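Local coordinates for protein cellulase (Rhodothermus marinus, PDB 3B7M) that hydrolyses internal beta-1,4-glucosidic bonds of cellulose as a family 12 endoglucanase, here an engineered variant made to be active at moderate temperature yet thermostable, at residues Asn61-Ile66 / Ser192-Phe197; Arg79-Leu84 / Val166-Leu171; Thr85-Gly90 / Ala204-Ala209. All coordinates share one frame; numbering follows the deposited sequence.

Contact 1 (Asn61-Ile66 / Ser192-Phe197); sequences NIQFAI and SVQTGF
CG of Q63 is anti to the backbone N (chi1 177°), whereas CG of Q194 swings beside its own N (chi1 -41°); from this non-hydrogen-bonded pair both chains run out extended, side by side and pointing the same way. Q63 CG touches Q194 CG at 3.8 Å. At the ends Q194 NE2 donates to Q63 OE1 over 3.0 Å, a bent bond (133° at the hydrogen) whose donor sits above the carbonyl plane and not on a lone pair. N61 OD1 is 3.4 Å from Q194 NE2, but the angle is too poor for a bond; N61 instead gives its ND2 to the carbonyl of Y59. Beneath these amides, strands 61-65 and 189-199 run antiparallel as neighbours in one sheet of the family 12 beta-jelly-roll sandwich. In this family that sheet lines the substrate cleft, and the glutamine face is probably on the cleft side. Four backbone bonds tie I62 to T195 and F64 to V193, the straightest being F64 N to V193 O at 2.8 Å. On the other face, I62 CG2 meets T195 CG2 at 3.8 Å, and F211 of the opposing sheet packs on both residues.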
loop_
_atom_site.group_PDB
_atom_site.type_symbol
_atom_site.label_atom_id
_atom_site.label_comp_id
_atom_site.label_asym_id
_atom_site.label_seq_id
_atom_site.Cartn_x
_atom_site.Cartn_y
_atom_site.Cartn_z
ATOM N N ASN A 61 5.685 3.584 4.825
ATOM C CA ASN A 61 5.151 2.246 4.600
ATOM C C ASN A 61 6.033 1.135 5.126
ATOM O O ASN A 61 7.222 1.331 5.367
ATOM C CB ASN A 61 4.867 2.032 3.104
ATOM C CG ASN A 61 6.128 1.916 2.280
ATOM O OD1 ASN A 61 6.618 0.818 2.054
ATOM N ND2 ASN A 61 6.672 3.049 1.840
ATOM N N ILE A 62 5.440 -0.038 5.310
ATOM C CA ILE A 62 6.214 -1.247 5.550
ATOM C C ILE A 62 6.060 -2.159 4.332
ATOM O O ILE A 62 4.949 -2.327 3.815
ATOM C CB ILE A 62 5.811 -1.949 6.878
ATOM C CG1 ILE A 62 6.641 -3.224 7.100
ATOM C CG2 ILE A 62 4.294 -2.185 6.940
ATOM C CD1 ILE A 62 6.620 -3.739 8.562
ATOM N N GLN A 63 7.171 -2.728 3.869
ATOM C CA GLN A 63 7.199 -3.439 2.594
ATOM C C GLN A 63 7.755 -4.844 2.752
ATOM O O GLN A 63 8.724 -5.036 3.485
ATOM C CB GLN A 63 8.083 -2.671 1.587
ATOM C CG GLN A 63 8.239 -3.375 0.255
ATOM C CD GLN A 63 9.288 -2.755 -0.653
ATOM O OE1 GLN A 63 8.955 -2.054 -1.603
ATOM N NE2 GLN A 63 10.562 -3.041 -0.380
ATOM N N PHE A 64 7.130 -5.804 2.070
ATOM C CA PHE A 64 7.688 -7.142 1.870
ATOM C C PHE A 64 8.058 -7.253 0.396
ATOM O O PHE A 64 7.182 -7.164 -0.474
ATOM C CB PHE A 64 6.671 -8.242 2.262
ATOM C CG PHE A 64 7.148 -9.656 1.985
ATOM C CD1 PHE A 64 8.260 -10.180 2.647
ATOM C CD2 PHE A 64 6.465 -10.475 1.076
ATOM C CE1 PHE A 64 8.698 -11.494 2.395
ATOM C CE2 PHE A 64 6.898 -11.787 0.810
ATOM C CZ PHE A 64 8.017 -12.296 1.467
ATOM N N ALA A 65 9.357 -7.380 0.119
ATOM C CA ALA A 65 9.833 -7.608 -1.243
ATOM C C ALA A 65 9.829 -9.111 -1.452
ATOM O O ALA A 65 10.307 -9.854 -0.591
ATOM C CB ALA A 65 11.223 -7.043 -1.429
ATOM N N ILE A 66 9.244 -9.567 -2.554
ATOM C CA ILE A 66 9.214 -10.998 -2.852
ATOM C C ILE A 66 10.667 -11.480 -3.029
ATOM O O ILE A 66 11.426 -10.889 -3.798
ATOM C CB ILE A 66 8.319 -11.334 -4.088
ATOM C CG1 ILE A 66 6.922 -10.690 -3.975
ATOM C CG2 ILE A 66 8.209 -12.851 -4.310
ATOM C CD1 ILE A 66 6.062 -11.109 -2.797
ATOM N N SER A 192 6.301 -6.785 -5.000
ATOM C CA SER A 192 6.277 -6.406 -3.596
ATOM C C SER A 192 4.873 -6.138 -3.086
ATOM O O SER A 192 3.943 -5.882 -3.872
ATOM C CB SER A 192 7.139 -5.158 -3.366
ATOM O OG SER A 192 6.722 -4.102 -4.208
ATOM N N VAL A 193 4.743 -6.191 -1.763
ATOM C CA VAL A 193 3.499 -5.869 -1.080
ATOM C C VAL A 193 3.856 -4.877 0.003
ATOM O O VAL A 193 4.702 -5.174 0.864
ATOM C CB VAL A 193 2.869 -7.103 -0.400
ATOM C CG1 VAL A 193 1.667 -6.675 0.468
ATOM C CG2 VAL A 193 2.460 -8.154 -1.442
ATOM N N GLN A 194 3.214 -3.714 -0.030
ATOM C CA GLN A 194 3.439 -2.679 0.978
ATOM C C GLN A 194 2.124 -2.292 1.612
ATOM O O GLN A 194 1.083 -2.409 0.970
ATOM C CB GLN A 194 3.991 -1.411 0.335
ATOM C CG GLN A 194 5.028 -1.611 -0.732
ATOM C CD GLN A 194 5.497 -0.303 -1.292
ATOM O OE1 GLN A 194 4.711 0.485 -1.790
ATOM N NE2 GLN A 194 6.789 -0.058 -1.208
ATOM N N THR A 195 2.169 -1.802 2.852
ATOM C CA THR A 195 1.034 -1.079 3.398
ATOM C C THR A 195 1.532 0.125 4.204
ATOM O O THR A 195 2.660 0.127 4.697
ATOM C CB THR A 195 0.130 -1.960 4.256
ATOM O OG1 THR A 195 -1.157 -1.340 4.368
ATOM C CG2 THR A 195 0.737 -2.176 5.662
ATOM N N GLY A 196 0.681 1.135 4.324
ATOM C CA GLY A 196 0.992 2.329 5.091
ATOM C C GLY A 196 -0.049 3.399 4.816
ATOM O O GLY A 196 -1.201 3.085 4.523
ATOM N N PHE A 197 0.360 4.660 4.920
ATOM C CA PHE A 197 -0.563 5.758 4.835
ATOM C C PHE A 197 -0.129 6.718 3.739
ATOM O O PHE A 197 0.996 7.205 3.756
ATOM C CB PHE A 197 -0.653 6.469 6.193
ATOM C CG PHE A 197 -0.898 5.529 7.352
ATOM C CD1 PHE A 197 -2.179 5.114 7.670
ATOM C CD2 PHE A 197 0.163 5.045 8.106
ATOM C CE1 PHE A 197 -2.407 4.244 8.742
ATOM C CE2 PHE A 197 -0.052 4.166 9.162
ATOM C CZ PHE A 197 -1.338 3.764 9.478
#

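Contact 2 (Arg79-Leu84 / Val166-Leu171); sequences RTSWTL and VTELDL
The R79 guanidinium and the D170 carboxylate lie stacked, their planes 16° apart, where strand 78-85 pairs with 165-170 at one edge of the six-stranded antiparallel sheet. A G1 beta bulge interrupts the pairing: E168 and L169 both face T80, and the register slips by one between the T80-L169 and W82-V166 pairs. CB of D170 sits over the centre of the guanidinium. D170 OD2 lies over the same flat group, 3.9 Å from R79 NH2 and well out of its plane, so this long salt bridge is a matter of charge alone. The directed bond is made near the guanidinium edge, where R79 NH1 donates to E168 O at 3.1 Å; a bend at chi2 (-89°) folds the arginine across to it. D77 takes R79 NE in a further salt bridge, while D170 is the N-cap of helix 171-181.

S81 ties the bulge down. With its hydroxyl turned beside its own backbone N, S81 OG accepts a hydrogen bond from E168 N, 3.0 Å long and nearly straight (171° at the hydrogen). A water links this same OG to E168 OE1, donating to the carboxylate. On the face of T80, its methyl CG2 packs against L171, crossing obliquely over the leucine branch with T80 CG2 3.7 Å from L171 CG, while T80 OG1 is engaged by S212 O and Y96 OH. W82 turns its ring away toward the facing sheet, where F197 meets it, and only its root stays by V166. There, W82 CB lies 4.3 Å from V166 CG2.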
loop_
_atom_site.group_PDB
_atom_site.type_symbol
_atom_site.label_atom_id
_atom_site.label_comp_id
_atom_site.label_asym_id
_atom_site.label_seq_id
_atom_site.Cartn_x
_atom_site.Cartn_y
_atom_site.Cartn_z
ATOM N N ARG A 79 -1.580 -13.987 1.678
ATOM C CA ARG A 79 -2.304 -13.547 2.864
ATOM C C ARG A 79 -1.584 -12.404 3.555
ATOM O O ARG A 79 -0.368 -12.287 3.452
ATOM C CB ARG A 79 -2.443 -14.697 3.860
ATOM C CG ARG A 79 -3.201 -15.892 3.331
ATOM C CD ARG A 79 -4.680 -15.771 3.569
ATOM N NE ARG A 79 -5.405 -16.720 2.723
ATOM C CZ ARG A 79 -6.708 -16.951 2.793
ATOM N NH1 ARG A 79 -7.467 -16.299 3.674
ATOM N NH2 ARG A 79 -7.254 -17.845 1.974
ATOM N N THR A 80 -2.344 -11.582 4.271
ATOM C CA THR A 80 -1.788 -10.476 5.026
ATOM C C THR A 80 -2.646 -10.090 6.235
ATOM O O THR A 80 -3.881 -10.182 6.192
ATOM C CB THR A 80 -1.555 -9.255 4.114
ATOM O OG1 THR A 80 -0.738 -8.302 4.793
ATOM C CG2 THR A 80 -2.886 -8.611 3.694
ATOM N N SER A 81 -1.985 -9.667 7.310
ATOM C CA SER A 81 -2.659 -9.050 8.450
ATOM C C SER A 81 -2.068 -7.671 8.747
ATOM O O SER A 81 -0.905 -7.409 8.455
ATOM C CB SER A 81 -2.578 -9.951 9.693
ATOM O OG SER A 81 -2.990 -11.269 9.369
ATOM N N TRP A 82 -2.882 -6.788 9.318
ATOM C CA TRP A 82 -2.459 -5.436 9.621
ATOM C C TRP A 82 -3.446 -4.770 10.574
ATOM O O TRP A 82 -4.652 -5.005 10.496
ATOM C CB TRP A 82 -2.325 -4.623 8.329
ATOM C CG TRP A 82 -1.672 -3.299 8.497
ATOM C CD1 TRP A 82 -0.548 -3.025 9.225
ATOM C CD2 TRP A 82 -2.079 -2.057 7.901
ATOM N NE1 TRP A 82 -0.237 -1.690 9.130
ATOM C CE2 TRP A 82 -1.161 -1.069 8.332
ATOM C CE3 TRP A 82 -3.135 -1.683 7.046
ATOM C CZ2 TRP A 82 -1.255 0.273 7.935
ATOM C CZ3 TRP A 82 -3.233 -0.349 6.653
ATOM C CH2 TRP A 82 -2.299 0.617 7.104
ATOM N N THR A 83 -2.930 -3.948 11.475
ATOM C CA THR A 83 -3.794 -3.112 12.296
ATOM C C THR A 83 -3.323 -1.675 12.219
ATOM O O THR A 83 -2.157 -1.388 12.450
ATOM C CB THR A 83 -3.835 -3.574 13.766
ATOM O OG1 THR A 83 -4.144 -4.964 13.808
ATOM C CG2 THR A 83 -4.908 -2.801 14.558
ATOM N N LEU A 84 -4.242 -0.775 11.905
ATOM C CA LEU A 84 -3.930 0.636 11.887
ATOM C C LEU A 84 -4.686 1.342 12.999
ATOM O O LEU A 84 -5.713 0.833 13.500
ATOM C CB LEU A 84 -4.269 1.261 10.540
ATOM C CG LEU A 84 -5.749 1.277 10.173
ATOM C CD1 LEU A 84 -6.235 2.702 9.966
ATOM C CD2 LEU A 84 -6.042 0.367 8.975
ATOM N N VAL A 166 -7.295 -6.025 9.527
ATOM C CA VAL A 166 -7.577 -7.210 8.709
ATOM C C VAL A 166 -6.696 -8.347 9.183
ATOM O O VAL A 166 -5.532 -8.123 9.553
ATOM C CB VAL A 166 -7.374 -6.976 7.184
ATOM C CG1 VAL A 166 -8.412 -6.011 6.638
ATOM C CG2 VAL A 166 -5.942 -6.504 6.870
ATOM N N THR A 167 -7.252 -9.558 9.215
ATOM C CA THR A 167 -6.472 -10.735 9.586
ATOM C C THR A 167 -6.642 -11.826 8.535
ATOM O O THR A 167 -7.756 -12.218 8.189
ATOM C CB THR A 167 -6.752 -11.232 11.057
ATOM O OG1 THR A 167 -6.243 -12.566 11.247
ATOM C CG2 THR A 167 -8.228 -11.214 11.375
ATOM N N GLU A 168 -5.511 -12.289 8.016
ATOM C CA GLU A 168 -5.477 -13.286 6.956
ATOM C C GLU A 168 -6.334 -12.848 5.777
ATOM O O GLU A 168 -7.051 -13.658 5.194
ATOM C CB GLU A 168 -5.935 -14.659 7.460
ATOM C CG GLU A 168 -5.451 -15.010 8.843
ATOM C CD GLU A 168 -4.195 -15.817 8.843
ATOM O OE1 GLU A 168 -3.224 -15.433 8.148
ATOM O OE2 GLU A 168 -4.185 -16.848 9.565
ATOM N N LEU A 169 -6.260 -11.564 5.434
ATOM C CA LEU A 169 -6.926 -11.061 4.242
ATOM C C LEU A 169 -6.370 -11.780 3.012
ATOM O O LEU A 169 -5.159 -11.948 2.868
ATOM C CB LEU A 169 -6.742 -9.547 4.097
ATOM C CG LEU A 169 -7.476 -8.889 2.918
ATOM C CD1 LEU A 169 -8.980 -8.871 3.140
ATOM C CD2 LEU A 169 -6.955 -7.477 2.675
ATOM N N ASP A 170 -7.268 -12.217 2.141
ATOM C CA ASP A 170 -6.870 -12.982 0.965
ATOM C C ASP A 170 -6.520 -12.018 -0.163
ATOM O O ASP A 170 -7.405 -11.579 -0.881
ATOM C CB ASP A 170 -8.012 -13.918 0.567
ATOM C CG ASP A 170 -7.684 -14.794 -0.634
ATOM O OD1 ASP A 170 -6.597 -14.657 -1.251
ATOM O OD2 ASP A 170 -8.549 -15.636 -0.962
ATOM N N LEU A 171 -5.234 -11.691 -0.315
ATOM C CA LEU A 171 -4.826 -10.752 -1.362
ATOM C C LEU A 171 -4.993 -11.329 -2.762
ATOM O O LEU A 171 -5.179 -10.583 -3.721
ATOM C CB LEU A 171 -3.397 -10.251 -1.164
ATOM C CG LEU A 171 -3.113 -9.419 0.083
ATOM C CD1 LEU A 171 -1.639 -9.041 0.113
ATOM C CD2 LEU A 171 -4.002 -8.182 0.139
HETATM O O HOH W 1 -1.950 -13.147 7.584
#

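Contact 3 (Thr85-Gly90 / Ala204-Ala209); sequences TPITTG and AGLRSA
I87 and L206 make the close-packed half of this contact, their side chains crossing at about a right angle. I87 CG1 lies between its backbone N and carbonyl carbon (chi1 50°) and rests 3.9 Å from L206 CD2, while I87 CD1 reaches on to the carbonyl oxygen of A204, 3.6 Å away. On the other branch, I87 CG2 presses on the backbone, 3.6 Å from G205 C. L206 CD2 in turn reaches the backbone of 85-90, 3.5 Å from T85 O. W92 of strand 91-101 packs on both I87 and L206, extending this apolar cluster into the facing sheet of the sandwich.

The T85-R207 end is the water-lined side. Here strand 78-85 finishes against the start of strand 207-215 in the last antiparallel hydrogen-bonded pair between them: T85 N gives to R207 O at 3.0 Å, and R207 N returns a longer bond to T85 O at 3.3 Å. Above the pair, T85 OG1 lies 3.6 Å from R207 CB, and the arginine chain then bends at chi3, bringing NE near that hydroxyl without a hydrogen bond. A water bonded to T85 OG1 also donates weakly to R207 O. The chemistry thus divides: apolar branches close the loop over the sheet end, whereas at the T85-R207 pair the main chain carries the bonding and water shares in satisfying the polar atoms.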
loop_
_atom_site.group_PDB
_atom_site.type_symbol
_atom_site.label_atom_id
_atom_site.label_comp_id
_atom_site.label_asym_id
_atom_site.label_seq_id
_atom_site.Cartn_x
_atom_site.Cartn_y
_atom_site.Cartn_z
ATOM N N THR A 85 -4.159 2.501 13.397
ATOM C CA THR A 85 -4.788 3.354 14.375
ATOM C C THR A 85 -5.057 4.675 13.668
ATOM O O THR A 85 -4.125 5.403 13.344
ATOM C CB THR A 85 -3.894 3.556 15.623
ATOM O OG1 THR A 85 -3.464 2.281 16.124
ATOM C CG2 THR A 85 -4.655 4.317 16.730
ATOM N N PRO A 86 -6.336 4.984 13.412
ATOM C CA PRO A 86 -6.654 6.206 12.663
ATOM C C PRO A 86 -6.587 7.450 13.545
ATOM O O PRO A 86 -6.527 7.339 14.766
ATOM C CB PRO A 86 -8.091 5.966 12.206
ATOM C CG PRO A 86 -8.677 5.050 13.241
ATOM C CD PRO A 86 -7.544 4.245 13.827
ATOM N N ILE A 87 -6.577 8.623 12.924
ATOM C CA ILE A 87 -6.726 9.889 13.649
ATOM C C ILE A 87 -7.989 10.580 13.141
ATOM O O ILE A 87 -8.547 10.165 12.134
ATOM C CB ILE A 87 -5.491 10.813 13.475
ATOM C CG1 ILE A 87 -5.133 10.960 11.988
ATOM C CG2 ILE A 87 -4.314 10.276 14.293
ATOM C CD1 ILE A 87 -4.089 12.019 11.691
ATOM N N THR A 88 -8.424 11.632 13.829
ATOM C CA THR A 88 -9.660 12.335 13.471
ATOM C C THR A 88 -9.407 13.523 12.552
ATOM O O THR A 88 -10.350 14.165 12.104
ATOM C CB THR A 88 -10.437 12.809 14.735
ATOM O OG1 THR A 88 -9.558 13.560 15.584
ATOM C CG2 THR A 88 -10.956 11.611 15.525
ATOM N N THR A 89 -8.141 13.808 12.252
ATOM C CA THR A 89 -7.794 14.989 11.467
ATOM C C THR A 89 -6.968 14.656 10.222
ATOM O O THR A 89 -6.502 13.525 10.059
ATOM C CB THR A 89 -7.033 16.039 12.325
ATOM O OG1 THR A 89 -5.777 15.495 12.745
ATOM C CG2 THR A 89 -7.845 16.429 13.579
ATOM N N GLY A 90 -6.820 15.650 9.344
ATOM C CA GLY A 90 -5.946 15.579 8.186
ATOM C C GLY A 90 -6.603 14.949 6.981
ATOM O O GLY A 90 -7.788 14.610 7.006
ATOM N N ALA A 204 0.078 13.174 11.569
ATOM C CA ALA A 204 0.709 12.843 12.854
ATOM C C ALA A 204 -0.237 12.091 13.779
ATOM O O ALA A 204 -1.379 12.518 13.982
ATOM C CB ALA A 204 1.277 14.106 13.560
ATOM N N GLY A 205 0.244 10.982 14.331
ATOM C CA GLY A 205 -0.536 10.162 15.248
ATOM C C GLY A 205 -1.035 8.873 14.621
ATOM O O GLY A 205 -1.462 7.977 15.330
ATOM N N LEU A 206 -0.976 8.757 13.297
ATOM C CA LEU A 206 -1.329 7.505 12.639
ATOM C C LEU A 206 -0.357 6.405 13.054
ATOM O O LEU A 206 0.832 6.657 13.200
ATOM C CB LEU A 206 -1.303 7.670 11.124
ATOM C CG LEU A 206 -2.470 8.408 10.468
ATOM C CD1 LEU A 206 -2.129 8.660 9.008
ATOM C CD2 LEU A 206 -3.760 7.605 10.612
ATOM N N ARG A 207 -0.861 5.196 13.256
ATOM C CA ARG A 207 -0.016 4.086 13.690
ATOM C C ARG A 207 -0.226 2.842 12.796
ATOM O O ARG A 207 -1.358 2.525 12.399
ATOM C CB ARG A 207 -0.328 3.744 15.139
ATOM C CG ARG A 207 0.803 3.143 15.912
ATOM C CD ARG A 207 0.481 3.096 17.420
ATOM N NE ARG A 207 -0.078 1.798 17.812
ATOM C CZ ARG A 207 0.620 0.662 17.835
ATOM N NH1 ARG A 207 1.910 0.653 17.477
ATOM N NH2 ARG A 207 0.031 -0.470 18.209
ATOM N N SER A 208 0.870 2.166 12.480
ATOM C CA SER A 208 0.835 0.907 11.765
ATOM C C SER A 208 1.392 -0.167 12.690
ATOM O O SER A 208 2.447 0.033 13.304
ATOM C CB SER A 208 1.674 0.997 10.493
ATOM O OG SER A 208 1.926 -0.287 9.957
ATOM N N ALA A 209 0.686 -1.291 12.800
ATOM C CA ALA A 209 1.101 -2.384 13.697
ATOM C C ALA A 209 0.739 -3.748 13.168
ATOM O O ALA A 209 -0.171 -3.892 12.342
ATOM C CB ALA A 209 0.502 -2.200 15.107
HETATM O O HOH W 2 -2.033 0.325 14.967
#

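In the fold
Contact 1 lies in the nine-stranded sheet that in family 12 enzymes carries the substrate cleft, probably so here; contact 2 belongs to the six-stranded sheet packed behind it, and contact 3 sits where two inner strands of that second sheet run out into loops. The centres of contacts 1 and 2 are about 12 Å apart, and each is about 18 Å from that of contact 3. W82 touches both other contacts: W82 CZ3 packs 3.2 Å from T195 OG1, and W82 NE1 is 2.7 Å from S208 OG, a probable hydrogen bond. F197 CZ approaches R207 O to 3.2 Å, joining contacts 1 and 3. Contacts 2 and 3 reach neighbouring strands, with T83 O 2.9 Å from A209 N.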